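Local coordinates for protein endoglucanase (Clostridium thermocellum, PDB 2EQD) that hydrolyses internal beta-1,4 linkages of cellulose, and probably also of xyloglucan, through its glycoside hydrolase family 44 catalytic part, at residues A[293-298]-A[360-365]; A[475-480]-A[511-516]; A[230-235]-A[255-260]. The protein carries 1 engineered substitution. All coordinates share one frame; numbering follows the deposited sequence.

Contact 1. Residues A[293-298]-A[360-365]; sequences ERICFG and YDYGGG. With BGC (beta-D-glucopyranose), chain B.
Ile295 O takes a hydrogen bond from Arg310 NH2 of helix 304-312, and Gly363 CA makes a CA-H...O contact with it (3.5 Å from Gly363 CA to Ile295 O). The same arginine bonds Tyr362 O weakly through NE, and so bridges two neighbouring carbonyls that cannot bond each other. The contact joins two loops of a TIM barrel, residues 360-365 being the link from barrel strand 354-360 to helix 368-383. Positive phi at Gly363 (74°) belongs to this turn, closed as an Asx turn by Gly363 N bonding to Asp361 OD1 at 2.8 Å; the donor approaches from above the carboxylate plane. Cys296 CB rests on the backbone at the start of the turn, 3.4 Å from Asp361 O. Alongside, Ile295 points the same way as Tyr362, its CD1 lying 4.1 Å from Tyr362 CD2. The substrate side of the 293-298 loop belongs to Arg294. Its chain is extended, with CG anti to the backbone N (chi1 -178°), and this carries the guanidinium to the glucose, where NH1 bonds BGC O2 at 3.0 Å. Glu287 forms a salt bridge with NH1, while Pro286 O and Tyr285 O take bonds from NE and NH2, so the plane is fixed in rotation. Phe297, itself stacked on Tyr285, meets one guanidinium face edge-on, its ring steeply tilted to that plane; its CE2 sits 3.2 Å above the guanidinium plane, over the centre.

Contact 2. Residues A[475-480]-A[511-516]; sequences NVWAFD and HIVLEA
His511 N donates to Trp477 O at 2.7 Å, and Trp477 N returns a longer bond to His511 O at 3.2 Å. Strands 473-480 and 508-515 run antiparallel within the large, mostly antiparallel sheet of the beta domain beside the catalytic barrel. The same two-way pairing recurs at Asn475 and Val513: Val513 N reaches Asn475 O at 3.0 Å and Asn475 N reaches Val513 O at 3.1 Å. Between these hydrogen-bonded pairs lies the non-hydrogen-bonded pair Val476 and Ile512, whose backbone groups turn outward, Val476 to Arg489 on strand 486-492 and Ile512 to Ile448 on strand 442-452. Their side chains run side by side, with Val476 CG2 4.0 Å from Ile512 CG1. On the other face stand Trp477, His511 and Val513, with Tyr410 packed against all three. His511 finds its polar partners beyond the two strands: ND1 bonds Leu406 O, tying the sheet to helix 398-408, the last of the barrel, and NE2 bonds His447 ND1 on strand 442-452 of the same sheet. Near the chain end, Asn475 ND2 and Glu515 OE2 are 3.7 Å apart, too far for a hydrogen bond, with amide and carboxylate planes 79° apart; Glu515 OE1 has a long, weak ion pair with Lys445. The Trp477 side chain lies slantwise across Val513, bringing CZ3 to 3.9 Å from Val513 CG2.

Contact 3. Residues A[230-235]-A[255-260]; sequences PALYGF and RWFIDY. With BGC (beta-D-glucopyranose), chain B.
Leu232 CD1 meets two helix residues at once, Ile258 CD1 at 3.7 Å and Phe257 CD2 at 3.9 Å. The leucine methyl lies at the edge of the Phe257 ring, close to its plane, whereas Leu232 and Ile258 point oppositely and overlap only near their CD1 methyls. Pro230, preceded by a cis peptide bond, adds its CG at the same ring edge, 4.2 Å from Phe257 CE2. The Phe257 ring is delivered there by a first torsion that sets CG anti to the backbone N (chi1 172°). Further along, Phe235 CE1 approaches the edge of the Trp256 indole, 4.4 Å from Trp256 CZ3. The contact thus packs strand 226-232 of the TIM barrel, and the start of helix 235-240 that follows it, against the first turn of helix 257-272, for which Trp256 is the N-cap residue. A second layer backs these groups: Leu207 of helix 204-219 touches both Pro230 and Phe257, and Tyr238 of helix 235-240 touches Leu232 and Ile258. Trp256 is stacked on Phe335, has Ile258 CB over one face, and bonds weakly through NE1 to Asp259 OD1 at 3.0 Å; Ser345 OG also bonds that oxygen. From the turn, Tyr233 reaches the bound sugar instead. Its hydroxyl is hydrogen-bonded to Gln242 OE1, and Tyr233 OH stands 3.6 Å from BGC O5, with no hydrogen bond between them.

How the contacts relate
Along the chain the order is contact 3, contact 1, contact 2, with each closing before the next opens. Contacts 3 and 1 belong to the TIM barrel: strands 226-232 and 354-360 lie in the same parallel sheet with strand 279-284 between them. Their centres are about 22 Å apart and their nearest atoms about 7 Å, yet both reach the same bound glucose, consistent with both lining one substrate cleft. Contact 2 sits in the separate nine-strand sheet, its centre about 28 Å from that of contact 1 and 39 Å from that of contact 3. It pairs strands of the accompanying beta domain, away from the sugar, across the chain's centre from contact 3.

Contact 1. Residues A[293-298]-A[360-365]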
loop_
_atom_site.group_PDB
_atom_site.type_symbol
_atom_site.label_atom_id
_atom_site.label_comp_id
_atom_site.label_asym_id
_atom_site.label_seq_id
_atom_site.Cartn_x
_atom_site.Cartn_y
_atom_site.Cartn_z
ATOM N N GLU A 293 23.534 -6.515 3.393
ATOM C CA GLU A 293 22.523 -5.580 3.844
ATOM C C GLU A 293 21.104 -5.974 3.463
ATOM O O GLU A 293 20.888 -6.908 2.695
ATOM C CB GLU A 293 22.841 -4.187 3.311
ATOM C CG GLU A 293 23.007 -4.126 1.809
ATOM C CD GLU A 293 23.877 -2.955 1.376
ATOM O OE1 GLU A 293 25.091 -2.972 1.699
ATOM O OE2 GLU A 293 23.349 -2.025 0.719
ATOM N N ARG A 294 20.143 -5.257 4.033
ATOM C CA ARG A 294 18.722 -5.466 3.772
ATOM C C ARG A 294 18.438 -4.812 2.421
ATOM O O ARG A 294 19.051 -3.790 2.095
ATOM C CB ARG A 294 17.918 -4.784 4.876
ATOM C CG ARG A 294 16.428 -4.939 4.791
ATOM C CD ARG A 294 15.788 -4.367 6.050
ATOM N NE ARG A 294 14.336 -4.478 6.047
ATOM C CZ ARG A 294 13.562 -4.141 7.070
ATOM N NH1 ARG A 294 14.100 -3.671 8.188
ATOM N NH2 ARG A 294 12.247 -4.274 6.973
ATOM N N ILE A 295 17.521 -5.381 1.639
ATOM C CA ILE A 295 17.246 -4.831 0.313
ATOM C C ILE A 295 16.693 -3.410 0.270
ATOM O O ILE A 295 16.851 -2.714 -0.732
ATOM C CB ILE A 295 16.323 -5.748 -0.510
ATOM C CG1 ILE A 295 14.953 -5.877 0.152
ATOM C CG2 ILE A 295 16.973 -7.099 -0.673
ATOM C CD1 ILE A 295 13.972 -6.681 -0.674
ATOM N N CYS A 296 16.049 -2.974 1.344
ATOM C CA CYS A 296 15.511 -1.623 1.385
ATOM C C CYS A 296 16.200 -0.811 2.485
ATOM O O CYS A 296 17.267 -1.181 2.957
ATOM C CB CYS A 296 13.987 -1.667 1.606
ATOM S SG CYS A 296 13.392 -2.568 3.081
ATOM N N PHE A 297 15.590 0.303 2.876
ATOM C CA PHE A 297 16.122 1.185 3.923
ATOM C C PHE A 297 17.591 1.588 3.778
ATOM O O PHE A 297 18.443 1.181 4.575
ATOM C CB PHE A 297 15.911 0.558 5.311
ATOM C CG PHE A 297 14.464 0.403 5.701
ATOM C CD1 PHE A 297 13.615 1.504 5.753
ATOM C CD2 PHE A 297 13.954 -0.849 6.036
ATOM C CE1 PHE A 297 12.284 1.361 6.131
ATOM C CE2 PHE A 297 12.623 -0.999 6.416
ATOM C CZ PHE A 297 11.789 0.109 6.465
ATOM N N GLY A 298 17.885 2.406 2.778
ATOM C CA GLY A 298 19.248 2.845 2.581
ATOM C C GLY A 298 20.206 1.720 2.239
ATOM O O GLY A 298 21.196 1.508 2.935
ATOM N N TYR A 360 4.984 -0.039 1.740
ATOM C CA TYR A 360 5.926 -1.025 1.241
ATOM C C TYR A 360 6.976 -0.277 0.427
ATOM O O TYR A 360 6.705 0.822 -0.094
ATOM C CB TYR A 360 5.202 -2.065 0.371
ATOM C CG TYR A 360 4.824 -1.596 -1.024
ATOM C CD1 TYR A 360 5.785 -1.482 -2.032
ATOM C CD2 TYR A 360 3.505 -1.273 -1.340
ATOM C CE1 TYR A 360 5.439 -1.060 -3.320
ATOM C CE2 TYR A 360 3.152 -0.850 -2.624
ATOM C CZ TYR A 360 4.127 -0.748 -3.606
ATOM O OH TYR A 360 3.795 -0.341 -4.872
ATOM N N ASP A 361 8.163 -0.881 0.334
ATOM C CA ASP A 361 9.302 -0.330 -0.404
ATOM C C ASP A 361 10.323 -1.452 -0.547
ATOM O O ASP A 361 10.779 -2.016 0.450
ATOM C CB ASP A 361 9.918 0.852 0.369
ATOM C CG ASP A 361 11.153 1.438 -0.316
ATOM O OD1 ASP A 361 11.487 1.013 -1.445
ATOM O OD2 ASP A 361 11.800 2.333 0.274
ATOM N N TYR A 362 10.673 -1.788 -1.783
ATOM C CA TYR A 362 11.645 -2.853 -2.008
ATOM C C TYR A 362 13.071 -2.342 -2.235
ATOM O O TYR A 362 13.974 -3.097 -2.603
ATOM C CB TYR A 362 11.187 -3.748 -3.169
ATOM C CG TYR A 362 10.193 -4.790 -2.715
ATOM C CD1 TYR A 362 8.981 -4.412 -2.151
ATOM C CD2 TYR A 362 10.498 -6.157 -2.779
ATOM C CE1 TYR A 362 8.092 -5.359 -1.651
ATOM C CE2 TYR A 362 9.620 -7.118 -2.281
ATOM C CZ TYR A 362 8.421 -6.708 -1.718
ATOM O OH TYR A 362 7.550 -7.634 -1.190
ATOM N N GLY A 363 13.260 -1.052 -2.000
ATOM C CA GLY A 363 14.573 -0.463 -2.151
ATOM C C GLY A 363 14.997 -0.270 -3.587
ATOM O O GLY A 363 14.191 -0.444 -4.504
ATOM N N GLY A 364 16.262 0.103 -3.768
ATOM C CA GLY A 364 16.810 0.316 -5.095
ATOM C C GLY A 364 15.986 1.278 -5.922
ATOM O O GLY A 364 16.004 1.224 -7.144
ATOM N N GLY A 365 15.265 2.161 -5.245
ATOM C CA GLY A 365 14.416 3.118 -5.921
ATOM C C GLY A 365 15.022 3.853 -7.094
ATOM O O GLY A 365 14.290 4.329 -7.968
HETATM C C2 BGC B . 12.128 -3.585 11.786
HETATM C C3 BGC B . 12.275 -2.061 11.763
HETATM C C4 BGC B . 11.241 -1.429 12.696
HETATM C C5 BGC B . 11.507 -2.026 14.068
HETATM C C6 BGC B . 10.575 -1.374 15.093
HETATM C C1 BGC B . 12.252 -4.120 13.218
HETATM O O2 BGC B . 13.147 -4.170 10.977
HETATM O O3 BGC B . 12.097 -1.591 10.425
HETATM O O4 BGC B . 11.402 -0.007 12.831
HETATM O O5 BGC B . 11.312 -3.452 14.071
HETATM O O6 BGC B . 10.894 -1.855 16.400
#

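Contact 2. Residues A[475-480]-A[511-516]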
loop_
_atom_site.group_PDB
_atom_site.type_symbol
_atom_site.label_atom_id
_atom_site.label_comp_id
_atom_site.label_asym_id
_atom_site.label_seq_id
_atom_site.Cartn_x
_atom_site.Cartn_y
_atom_site.Cartn_z
ATOM N N ASN A 475 3.063 -4.239 -29.858
ATOM C CA ASN A 475 3.931 -3.093 -29.618
ATOM C C ASN A 475 4.624 -3.281 -28.284
ATOM O O ASN A 475 4.145 -4.027 -27.424
ATOM C CB ASN A 475 3.117 -1.815 -29.612
ATOM C CG ASN A 475 2.361 -1.625 -30.896
ATOM O OD1 ASN A 475 2.935 -1.255 -31.922
ATOM N ND2 ASN A 475 1.064 -1.903 -30.857
ATOM N N VAL A 476 5.750 -2.604 -28.103
ATOM C CA VAL A 476 6.485 -2.751 -26.863
ATOM C C VAL A 476 6.956 -1.438 -26.265
ATOM O O VAL A 476 7.330 -0.512 -26.979
ATOM C CB VAL A 476 7.709 -3.677 -27.057
ATOM C CG1 VAL A 476 8.466 -3.821 -25.749
ATOM C CG2 VAL A 476 7.262 -5.048 -27.535
ATOM N N TRP A 477 6.909 -1.370 -24.938
ATOM C CA TRP A 477 7.376 -0.212 -24.182
ATOM C C TRP A 477 8.221 -0.822 -23.099
ATOM O O TRP A 477 7.903 -1.902 -22.608
ATOM C CB TRP A 477 6.216 0.555 -23.558
ATOM C CG TRP A 477 5.523 1.441 -24.525
ATOM C CD1 TRP A 477 5.799 2.753 -24.788
ATOM C CD2 TRP A 477 4.458 1.071 -25.394
ATOM N NE1 TRP A 477 4.961 3.227 -25.773
ATOM C CE2 TRP A 477 4.127 2.214 -26.164
ATOM C CE3 TRP A 477 3.746 -0.117 -25.603
ATOM C CZ2 TRP A 477 3.115 2.202 -27.125
ATOM C CZ3 TRP A 477 2.742 -0.129 -26.559
ATOM C CH2 TRP A 477 2.434 1.026 -27.310
ATOM N N ALA A 478 9.301 -0.155 -22.728
ATOM C CA ALA A 478 10.160 -0.709 -21.705
ATOM C C ALA A 478 11.164 0.289 -21.171
ATOM O O ALA A 478 11.400 1.337 -21.778
ATOM C CB ALA A 478 10.893 -1.918 -22.261
ATOM N N PHE A 479 11.736 -0.067 -20.021
ATOM C CA PHE A 479 12.763 0.723 -19.348
ATOM C C PHE A 479 13.805 -0.282 -18.906
ATOM O O PHE A 479 13.475 -1.445 -18.669
ATOM C CB PHE A 479 12.181 1.478 -18.140
ATOM C CG PHE A 479 11.764 0.595 -16.981
ATOM C CD1 PHE A 479 12.721 0.031 -16.137
ATOM C CD2 PHE A 479 10.412 0.393 -16.694
ATOM C CE1 PHE A 479 12.336 -0.718 -15.016
ATOM C CE2 PHE A 479 10.012 -0.351 -15.583
ATOM C CZ PHE A 479 10.979 -0.908 -14.737
ATOM N N ASP A 480 15.058 0.151 -18.800
ATOM C CA ASP A 480 16.137 -0.744 -18.398
ATOM C C ASP A 480 17.311 0.018 -17.796
ATOM O O ASP A 480 17.184 1.196 -17.455
ATOM C CB ASP A 480 16.622 -1.542 -19.606
ATOM C CG ASP A 480 16.872 -0.655 -20.823
ATOM O OD1 ASP A 480 17.405 0.466 -20.643
ATOM O OD2 ASP A 480 16.539 -1.083 -21.956
ATOM N N HIS A 511 6.380 -3.797 -21.359
ATOM C CA HIS A 511 4.944 -3.961 -21.359
ATOM C C HIS A 511 4.558 -4.175 -22.815
ATOM O O HIS A 511 4.637 -3.261 -23.635
ATOM C CB HIS A 511 4.269 -2.705 -20.797
ATOM C CG HIS A 511 2.774 -2.797 -20.725
ATOM N ND1 HIS A 511 2.016 -1.933 -19.963
ATOM C CD2 HIS A 511 1.897 -3.632 -21.331
ATOM C CE1 HIS A 511 0.737 -2.234 -20.102
ATOM N NE2 HIS A 511 0.637 -3.261 -20.927
ATOM N N ILE A 512 4.174 -5.400 -23.134
ATOM C CA ILE A 512 3.788 -5.737 -24.489
ATOM C C ILE A 512 2.277 -5.564 -24.629
ATOM O O ILE A 512 1.525 -5.760 -23.665
ATOM C CB ILE A 512 4.176 -7.198 -24.809
ATOM C CG1 ILE A 512 5.686 -7.382 -24.635
ATOM C CG2 ILE A 512 3.749 -7.554 -26.224
ATOM C CD1 ILE A 512 6.150 -8.834 -24.663
ATOM N N VAL A 513 1.840 -5.184 -25.829
ATOM C CA VAL A 513 0.417 -5.001 -26.110
ATOM C C VAL A 513 0.106 -5.633 -27.462
ATOM O O VAL A 513 0.446 -5.079 -28.511
ATOM C CB VAL A 513 0.035 -3.502 -26.151
ATOM C CG1 VAL A 513 -1.466 -3.352 -26.323
ATOM C CG2 VAL A 513 0.506 -2.806 -24.880
ATOM N N LEU A 514 -0.530 -6.798 -27.431
ATOM C CA LEU A 514 -0.887 -7.527 -28.650
ATOM C C LEU A 514 -2.308 -7.203 -29.117
ATOM O O LEU A 514 -3.213 -6.996 -28.301
ATOM C CB LEU A 514 -0.762 -9.037 -28.408
ATOM C CG LEU A 514 0.619 -9.505 -27.938
ATOM C CD1 LEU A 514 0.581 -10.947 -27.468
ATOM C CD2 LEU A 514 1.597 -9.347 -29.074
ATOM N N GLU A 515 -2.500 -7.144 -30.430
ATOM C CA GLU A 515 -3.820 -6.868 -30.988
ATOM C C GLU A 515 -4.030 -7.453 -32.378
ATOM O O GLU A 515 -3.085 -7.594 -33.148
ATOM C CB GLU A 515 -4.095 -5.365 -31.020
ATOM C CG GLU A 515 -2.872 -4.478 -30.927
ATOM C CD GLU A 515 -3.244 -2.998 -30.890
ATOM O OE1 GLU A 515 -4.187 -2.644 -30.143
ATOM O OE2 GLU A 515 -2.594 -2.194 -31.600
ATOM N N ALA A 516 -5.277 -7.799 -32.687
ATOM C CA ALA A 516 -5.618 -8.371 -33.987
ATOM C C ALA A 516 -5.924 -7.273 -35.008
ATOM O O ALA A 516 -6.689 -6.352 -34.651
ATOM C CB ALA A 516 -6.822 -9.293 -33.837
#

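Contact 3. Residues A[230-235]-A[255-260]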
loop_
_atom_site.group_PDB
_atom_site.type_symbol
_atom_site.label_atom_id
_atom_site.label_comp_id
_atom_site.label_asym_id
_atom_site.label_seq_id
_atom_site.Cartn_x
_atom_site.Cartn_y
_atom_site.Cartn_z
ATOM N N PRO A 230 -5.183 -3.002 10.808
ATOM C CA PRO A 230 -4.722 -2.102 11.872
ATOM C C PRO A 230 -3.512 -1.269 11.450
ATOM O O PRO A 230 -3.019 -0.437 12.229
ATOM C CB PRO A 230 -4.346 -3.064 13.013
ATOM C CG PRO A 230 -4.680 -4.483 12.483
ATOM C CD PRO A 230 -4.598 -4.335 10.996
ATOM N N ALA A 231 -3.029 -1.505 10.233
ATOM C CA ALA A 231 -1.867 -0.795 9.726
ATOM C C ALA A 231 -0.621 -1.275 10.469
ATOM O O ALA A 231 0.185 -0.473 10.925
ATOM C CB ALA A 231 -2.051 0.701 9.914
ATOM N N LEU A 232 -0.462 -2.584 10.601
ATOM C CA LEU A 232 0.693 -3.122 11.305
ATOM C C LEU A 232 1.963 -2.831 10.519
ATOM O O LEU A 232 2.019 -3.005 9.307
ATOM C CB LEU A 232 0.509 -4.623 11.545
ATOM C CG LEU A 232 -0.856 -4.942 12.175
ATOM C CD1 LEU A 232 -0.971 -6.441 12.387
ATOM C CD2 LEU A 232 -1.041 -4.204 13.479
ATOM N N TYR A 233 2.980 -2.373 11.233
ATOM C CA TYR A 233 4.255 -2.006 10.634
ATOM C C TYR A 233 4.973 -3.161 9.961
ATOM O O TYR A 233 5.539 -2.998 8.890
ATOM C CB TYR A 233 5.159 -1.405 11.714
ATOM C CG TYR A 233 5.946 -2.419 12.507
ATOM C CD1 TYR A 233 7.208 -2.822 12.082
ATOM C CD2 TYR A 233 5.444 -2.954 13.692
ATOM C CE1 TYR A 233 7.955 -3.725 12.818
ATOM C CE2 TYR A 233 6.180 -3.861 14.440
ATOM C CZ TYR A 233 7.443 -4.239 13.999
ATOM O OH TYR A 233 8.223 -5.103 14.746
ATOM N N GLY A 234 4.969 -4.324 10.602
ATOM C CA GLY A 234 5.666 -5.459 10.035
ATOM C C GLY A 234 5.336 -6.767 10.719
ATOM O O GLY A 234 4.561 -6.824 11.672
ATOM N N PHE A 235 5.962 -7.829 10.236
ATOM C CA PHE A 235 5.714 -9.160 10.759
ATOM C C PHE A 235 5.454 -9.300 12.259
ATOM O O PHE A 235 4.424 -9.852 12.656
ATOM C CB PHE A 235 6.841 -10.111 10.369
ATOM C CG PHE A 235 6.437 -11.545 10.456
ATOM C CD1 PHE A 235 5.527 -12.066 9.540
ATOM C CD2 PHE A 235 6.883 -12.348 11.497
ATOM C CE1 PHE A 235 5.060 -13.372 9.663
ATOM C CE2 PHE A 235 6.427 -13.651 11.634
ATOM C CZ PHE A 235 5.511 -14.167 10.714
ATOM N N ARG A 255 -3.313 -18.751 15.620
ATOM C CA ARG A 255 -2.018 -18.932 14.990
ATOM C C ARG A 255 -1.228 -17.635 15.028
ATOM O O ARG A 255 -0.004 -17.660 15.084
ATOM C CB ARG A 255 -2.173 -19.413 13.544
ATOM C CG ARG A 255 -0.842 -19.835 12.923
ATOM C CD ARG A 255 -1.016 -20.685 11.669
ATOM N NE ARG A 255 -1.490 -19.916 10.518
ATOM C CZ ARG A 255 -0.764 -19.680 9.431
ATOM N NH1 ARG A 255 0.470 -20.150 9.341
ATOM N NH2 ARG A 255 -1.274 -18.972 8.436
ATOM N N TRP A 256 -1.932 -16.505 14.993
ATOM C CA TRP A 256 -1.293 -15.187 15.050
ATOM C C TRP A 256 -2.314 -14.081 15.309
ATOM O O TRP A 256 -3.529 -14.322 15.264
ATOM C CB TRP A 256 -0.482 -14.893 13.765
ATOM C CG TRP A 256 -1.248 -14.916 12.440
ATOM C CD1 TRP A 256 -2.549 -15.301 12.232
ATOM C CD2 TRP A 256 -0.726 -14.569 11.149
ATOM N NE1 TRP A 256 -2.864 -15.214 10.896
ATOM C CE2 TRP A 256 -1.764 -14.769 10.209
ATOM C CE3 TRP A 256 0.519 -14.107 10.694
ATOM C CZ2 TRP A 256 -1.594 -14.524 8.839
ATOM C CZ3 TRP A 256 0.689 -13.864 9.334
ATOM C CH2 TRP A 256 -0.365 -14.074 8.423
ATOM N N PHE A 257 -1.821 -12.878 15.594
ATOM C CA PHE A 257 -2.695 -11.747 15.871
ATOM C C PHE A 257 -3.634 -11.438 14.701
ATOM O O PHE A 257 -4.775 -11.005 14.901
ATOM C CB PHE A 257 -1.874 -10.501 16.212
ATOM C CG PHE A 257 -2.706 -9.248 16.331
ATOM C CD1 PHE A 257 -3.607 -9.092 17.381
ATOM C CD2 PHE A 257 -2.615 -8.240 15.371
ATOM C CE1 PHE A 257 -4.408 -7.951 17.468
ATOM C CE2 PHE A 257 -3.414 -7.098 15.452
ATOM C CZ PHE A 257 -4.313 -6.954 16.503
ATOM N N ILE A 258 -3.152 -11.666 13.484
ATOM C CA ILE A 258 -3.955 -11.413 12.296
ATOM C C ILE A 258 -5.309 -12.105 12.406
ATOM O O ILE A 258 -6.346 -11.486 12.141
ATOM C CB ILE A 258 -3.225 -11.904 11.027
ATOM C CG1 ILE A 258 -1.890 -11.182 10.904
ATOM C CG2 ILE A 258 -4.072 -11.639 9.786
ATOM C CD1 ILE A 258 -2.029 -9.671 10.879
ATOM N N ASP A 259 -5.300 -13.382 12.792
ATOM C CA ASP A 259 -6.547 -14.130 12.947
ATOM C C ASP A 259 -7.401 -13.480 14.031
ATOM O O ASP A 259 -8.583 -13.185 13.819
ATOM C CB ASP A 259 -6.270 -15.583 13.339
ATOM C CG ASP A 259 -5.599 -16.374 12.233
ATOM O OD1 ASP A 259 -5.765 -15.997 11.049
ATOM O OD2 ASP A 259 -4.925 -17.378 12.552
ATOM N N TYR A 260 -6.777 -13.266 15.190
ATOM C CA TYR A 260 -7.427 -12.649 16.345
ATOM C C TYR A 260 -8.150 -11.365 15.939
ATOM O O TYR A 260 -9.337 -11.176 16.248
ATOM C CB TYR A 260 -6.384 -12.339 17.431
ATOM C CG TYR A 260 -6.921 -11.588 18.633
ATOM C CD1 TYR A 260 -7.252 -12.255 19.807
ATOM C CD2 TYR A 260 -7.111 -10.207 18.589
ATOM C CE1 TYR A 260 -7.770 -11.564 20.911
ATOM C CE2 TYR A 260 -7.628 -9.511 19.676
ATOM C CZ TYR A 260 -7.955 -10.191 20.834
ATOM O OH TYR A 260 -8.495 -9.505 21.898
HETATM C C2 BGC B . 12.128 -3.585 11.786
HETATM C C3 BGC B . 12.275 -2.061 11.763
HETATM C C4 BGC B . 11.241 -1.429 12.696
HETATM C C5 BGC B . 11.507 -2.026 14.068
HETATM C C6 BGC B . 10.575 -1.374 15.093
HETATM C C1 BGC B . 12.252 -4.120 13.218
HETATM O O2 BGC B . 13.147 -4.170 10.977
HETATM O O3 BGC B . 12.097 -1.591 10.425
HETATM O O4 BGC B . 11.402 -0.007 12.831
HETATM O O5 BGC B . 11.312 -3.452 14.071
HETATM O O6 BGC B . 10.894 -1.855 16.400
#